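Local structure of alpha,alpha-trehalose-phosphate synthase (UDP-forming) (Burkholderia multivorans, 5UOF) at residues 356-359 / 360-363; 423-426 / 427-431. The protein belongs to glycosyltransferase family 20 and has the GT-B architecture, in which two Rossmann-like domains face each other across a cleft. All coordinates share one frame; numbering follows the deposited sequence. Where two conformers were deposited one is given.

Following the chain from the N terminus, contact 1 comes first, at the end of helix 352-361, where the backbone turns into strand 364-367 of the six-stranded parallel sheet. Contact 2 follows at the end of helix 416-428, just before helix 431-447. Both run through unbroken chain, so neither closes a long loop; they stand in series and do not nest or cross. The centres of contact 1 and contact 2 are about 16 Å apart, and the two do not touch. The sheet joins them: Gln-363 pairs through its backbone with Val-392, against which Ala-426 and Met-429 of contact 2 pack, and Ala-426 and Leu-427 also cover Val-364, the residue that follows contact 1.

Contact 1 (356-359 / 360-363); sequences MAFF and RMSQ. With NA (sodium ion), chain C; EDO (1,2-ethanediol), chain E.
The Phe-358 ring meets Met-361 obliquely, ring atom CD1 lying 4.4 Å from methyl CE; the contact is loose and, with Met-361 deposited in two conformers, tentative. Both residues lean on helix 253-262. The Phe-359 ring packs edge-to-face with Tyr-381, near Val-271 and Val-377. The Arg-360 guanidinium is carried away from the helix on an extended chain, CG anti to the backbone N (chi1 -171°), and NH1 bonds to Ser-384 O. The Gln-363 amide takes Leu-267 N at OE1; its NE2 makes a weak 3.1 Å bond to O2 of an ethanediol, probably from the crystallisation liquor.

Helix 352-361 ends here. Arg-360 N still donates to Met-356 O at 2.8 Å, and Met-361 N to Ala-357 O. Ser-362, the first residue to leave helical geometry, donates from N to Phe-358 O at 3.1 Å and folds its hydroxyl back over the helix end: with chi1 at 75°, OG sits between its own N and carbonyl carbon and donates to Phe-359 O at 2.8 Å. That oxygen also accepts Gln-385 NE2, and OG has a further partner in Tyr-381 OH.

The turn leaves two carbonyls for a sodium ion, bound by Arg-360 O at 2.4 Å and Ser-362 O at 2.3 Å; Gln-385 OE1 and two waters are its other ligands. Gln-385 thus couples metal and helix end, and the cation probably offsets the partial negative charge at this C terminus.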
loop_
_atom_site.group_PDB
_atom_site.type_symbol
_atom_site.label_atom_id
_atom_site.label_comp_id
_atom_site.label_asym_id
_atom_site.label_seq_id
_atom_site.Cartn_x
_atom_site.Cartn_y
_atom_site.Cartn_z
ATOM N N MET A 356 -3.744 33.405 -1.152
ATOM C CA MET A 356 -5.201 33.429 -1.055
ATOM C C MET A 356 -5.798 34.329 -2.132
ATOM O O MET A 356 -6.811 33.979 -2.755
ATOM C CB MET A 356 -5.650 33.882 0.340
ATOM C CG MET A 356 -5.023 33.086 1.515
ATOM S SD MET A 356 -5.266 31.297 1.369
ATOM C CE MET A 356 -4.121 30.692 2.602
ATOM N N ALA A 357 -5.168 35.485 -2.382
ATOM C CA ALA A 357 -5.626 36.351 -3.465
ATOM C C ALA A 357 -5.486 35.668 -4.825
ATOM O O ALA A 357 -6.346 35.843 -5.699
ATOM C CB ALA A 357 -4.869 37.683 -3.437
ATOM N N PHE A 358 -4.415 34.886 -5.028
ATOM C CA PHE A 358 -4.311 34.114 -6.266
ATOM C C PHE A 358 -5.435 33.090 -6.352
ATOM O O PHE A 358 -6.021 32.886 -7.423
ATOM C CB PHE A 358 -2.969 33.377 -6.363
ATOM C CG PHE A 358 -1.752 34.263 -6.383
ATOM C CD1 PHE A 358 -1.816 35.590 -6.760
ATOM C CD2 PHE A 358 -0.515 33.726 -6.032
ATOM C CE1 PHE A 358 -0.662 36.379 -6.775
ATOM C CE2 PHE A 358 0.628 34.497 -6.044
ATOM C CZ PHE A 358 0.557 35.829 -6.404
ATOM N N PHE A 359 -5.711 32.393 -5.242
ATOM C CA PHE A 359 -6.820 31.445 -5.242
ATOM C C PHE A 359 -8.123 32.142 -5.602
ATOM O O PHE A 359 -8.925 31.623 -6.387
ATOM C CB PHE A 359 -6.970 30.784 -3.868
ATOM C CG PHE A 359 -5.846 29.858 -3.486
ATOM C CD1 PHE A 359 -5.015 29.300 -4.440
ATOM C CD2 PHE A 359 -5.634 29.548 -2.145
ATOM C CE1 PHE A 359 -3.991 28.434 -4.065
ATOM C CE2 PHE A 359 -4.623 28.689 -1.767
ATOM C CZ PHE A 359 -3.793 28.137 -2.723
ATOM N N ARG A 360 -8.362 33.314 -5.025
ATOM C CA ARG A 360 -9.635 33.976 -5.285
ATOM C C ARG A 360 -9.770 34.345 -6.759
ATOM O O ARG A 360 -10.855 34.226 -7.335
ATOM C CB ARG A 360 -9.786 35.214 -4.403
ATOM C CG ARG A 360 -11.198 35.850 -4.471
ATOM C CD ARG A 360 -11.316 36.906 -3.373
ATOM N NE ARG A 360 -12.647 37.509 -3.200
ATOM C CZ ARG A 360 -13.534 37.138 -2.273
ATOM N NH1 ARG A 360 -13.271 36.136 -1.443
ATOM N NH2 ARG A 360 -14.689 37.789 -2.156
ATOM N N MET A 361 -8.674 34.783 -7.389
ATOM C CA MET A 361 -8.668 35.168 -8.802
ATOM C C MET A 361 -8.940 33.978 -9.706
ATOM O O MET A 361 -9.534 34.119 -10.780
ATOM C CB MET A 361 -7.310 35.777 -9.168
ATOM C CG MET A 361 -7.144 36.163 -10.629
ATOM S SD MET A 361 -5.472 36.697 -11.075
ATOM C CE MET A 361 -4.860 37.210 -9.481
ATOM N N SER A 362 -8.481 32.804 -9.291
ATOM C CA SER A 362 -8.509 31.637 -10.159
ATOM C C SER A 362 -9.921 31.073 -10.314
ATOM O O SER A 362 -10.831 31.346 -9.533
ATOM C CB SER A 362 -7.594 30.560 -9.602
ATOM O OG SER A 362 -8.216 29.960 -8.485
ATOM N N GLN A 363 -10.087 30.247 -11.345
ATOM C CA GLN A 363 -11.343 29.556 -11.589
ATOM C C GLN A 363 -11.335 28.102 -11.138
ATOM O O GLN A 363 -12.413 27.525 -10.951
ATOM C CB GLN A 363 -11.677 29.606 -13.082
ATOM C CG GLN A 363 -12.172 30.975 -13.553
ATOM C CD GLN A 363 -11.069 32.010 -13.679
ATOM O OE1 GLN A 363 -9.917 31.696 -13.996
ATOM N NE2 GLN A 363 -11.423 33.262 -13.429
HETATM NA NA NA C . -12.169 32.364 -7.967
HETATM C C1 EDO E . -7.824 36.376 -14.183
HETATM O O1 EDO E . -7.017 36.124 -15.340
HETATM C C2 EDO E . -8.506 35.071 -13.799
HETATM O O2 EDO E . -9.095 34.518 -14.979
HETATM O O HOH W 1 -13.851 33.789 -6.923
HETATM O O HOH W 2 -13.890 32.128 -9.813
#

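Contact 2 (423-426 / 427-431); sequences LERA and LSMPL
Leu-427 N donates to Leu-423 O at 2.9 Å in one of the last regular helical bonds of helix 416-428, a helix that flanks the parallel sheet of a Rossmann-like domain in the GT-B fold. With chi1 at -74°, Leu-427 keeps CG beside its own N and therefore close to the carbonyl which that N binds, CG standing 3.3 Å from Leu-423 O. The backbone bonds then lengthen toward the helix end. Ser-428 N reaches Glu-424 O at 3.3 Å, while Met-429 N makes a weak but nearly straight bond to Ala-426 O, with an N-H...O angle of 168°. The donor now follows its acceptor by three positions instead of four, as the chain tightens before Pro-430 takes the N-cap position of helix 431-447. A water donates to Glu-424 O at 2.9 Å.

Apolar packing holds the helix to its neighbours. Leu-423 and Leu-427 both pack on Met-290 of helix 280-293, whereas Ala-426 rests on Val-364, Val-392 and Val-394 of the sheet.

Among the charged groups, exposed Arg-425 forms a salt bridge through NH2 with Glu-433, linking the two helices across the turn. Met-429 O accepts Arg-434 NE. Buried against Val-392, the Met-429 side chain reaches the extended arginine chain from the sheet side: bent at its last torsion (chi3 -72°), it sets CE 4.2 Å from Arg-425 NE, oblique to the guanidinium.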
loop_
_atom_site.group_PDB
_atom_site.type_symbol
_atom_site.label_atom_id
_atom_site.label_comp_id
_atom_site.label_asym_id
_atom_site.label_seq_id
_atom_site.Cartn_x
_atom_site.Cartn_y
_atom_site.Cartn_z
ATOM N N LEU A 423 -10.882 18.655 -14.996
ATOM C CA LEU A 423 -10.414 20.005 -15.296
ATOM C C LEU A 423 -11.303 20.677 -16.336
ATOM O O LEU A 423 -11.693 21.843 -16.180
ATOM C CB LEU A 423 -8.971 19.963 -15.788
ATOM C CG LEU A 423 -7.883 19.625 -14.748
ATOM C CD1 LEU A 423 -6.572 19.385 -15.469
ATOM C CD2 LEU A 423 -7.724 20.739 -13.712
ATOM N N GLU A 424 -11.622 19.957 -17.423
ATOM C CA GLU A 424 -12.473 20.540 -18.455
ATOM C C GLU A 424 -13.851 20.874 -17.898
ATOM O O GLU A 424 -14.397 21.951 -18.171
ATOM C CB GLU A 424 -12.589 19.585 -19.642
ATOM C CG GLU A 424 -13.388 20.177 -20.801
ATOM C CD GLU A 424 -13.518 19.214 -21.971
ATOM O OE1 GLU A 424 -12.938 18.107 -21.905
ATOM O OE2 GLU A 424 -14.205 19.569 -22.953
ATOM N N ARG A 425 -14.415 19.971 -17.095
ATOM C CA ARG A 425 -15.720 20.217 -16.499
ATOM C C ARG A 425 -15.668 21.410 -15.552
ATOM O O ARG A 425 -16.562 22.265 -15.558
ATOM C CB ARG A 425 -16.195 18.978 -15.750
ATOM C CG ARG A 425 -17.526 19.187 -15.084
ATOM C CD ARG A 425 -18.129 17.906 -14.559
ATOM N NE ARG A 425 -19.358 18.193 -13.830
ATOM C CZ ARG A 425 -19.969 17.331 -13.034
ATOM N NH1 ARG A 425 -19.471 16.098 -12.869
ATOM N NH2 ARG A 425 -21.077 17.709 -12.408
ATOM N N ALA A 426 -14.614 21.483 -14.741
ATOM C CA ALA A 426 -14.455 22.601 -13.813
ATOM C C ALA A 426 -14.385 23.938 -14.549
ATOM O O ALA A 426 -14.994 24.928 -14.122
ATOM C CB ALA A 426 -13.197 22.390 -12.974
ATOM N N LEU A 427 -13.630 23.990 -15.646
ATOM C CA LEU A 427 -13.429 25.254 -16.343
ATOM C C LEU A 427 -14.709 25.760 -16.994
ATOM O O LEU A 427 -14.870 26.972 -17.165
ATOM C CB LEU A 427 -12.329 25.104 -17.394
ATOM C CG LEU A 427 -10.886 25.013 -16.884
ATOM C CD1 LEU A 427 -9.957 24.437 -17.945
ATOM C CD2 LEU A 427 -10.386 26.387 -16.367
ATOM N N SER A 428 -15.622 24.873 -17.381
ATOM C CA SER A 428 -16.853 25.266 -18.054
ATOM C C SER A 428 -18.078 25.198 -17.152
ATOM O O SER A 428 -19.194 25.413 -17.633
ATOM C CB SER A 428 -17.063 24.401 -19.300
ATOM O OG SER A 428 -16.178 24.790 -20.339
ATOM N N MET A 429 -17.902 24.922 -15.859
ATOM C CA MET A 429 -19.047 24.654 -14.995
ATOM C C MET A 429 -19.946 25.884 -14.875
ATOM O O MET A 429 -19.450 26.988 -14.592
ATOM C CB MET A 429 -18.585 24.204 -13.605
ATOM C CG MET A 429 -19.739 23.663 -12.772
ATOM S SD MET A 429 -19.213 23.076 -11.164
ATOM C CE MET A 429 -18.345 21.554 -11.600
ATOM N N PRO A 430 -21.259 25.743 -15.093
ATOM C CA PRO A 430 -22.160 26.890 -14.938
ATOM C C PRO A 430 -22.114 27.444 -13.524
ATOM O O PRO A 430 -21.916 26.711 -12.556
ATOM C CB PRO A 430 -23.541 26.304 -15.250
ATOM C CG PRO A 430 -23.253 25.129 -16.150
ATOM C CD PRO A 430 -21.958 24.553 -15.618
ATOM N N LEU A 431 -22.345 28.755 -13.433
ATOM C CA LEU A 431 -22.300 29.467 -12.155
ATOM C C LEU A 431 -23.180 28.815 -11.093
ATOM O O LEU A 431 -22.772 28.687 -9.930
ATOM C CB LEU A 431 -22.738 30.913 -12.376
ATOM C CG LEU A 431 -22.848 31.744 -11.099
ATOM C CD1 LEU A 431 -21.460 31.900 -10.434
ATOM C CD2 LEU A 431 -23.493 33.101 -11.382
HETATM O O HOH W 3 -14.562 23.090 -20.887
#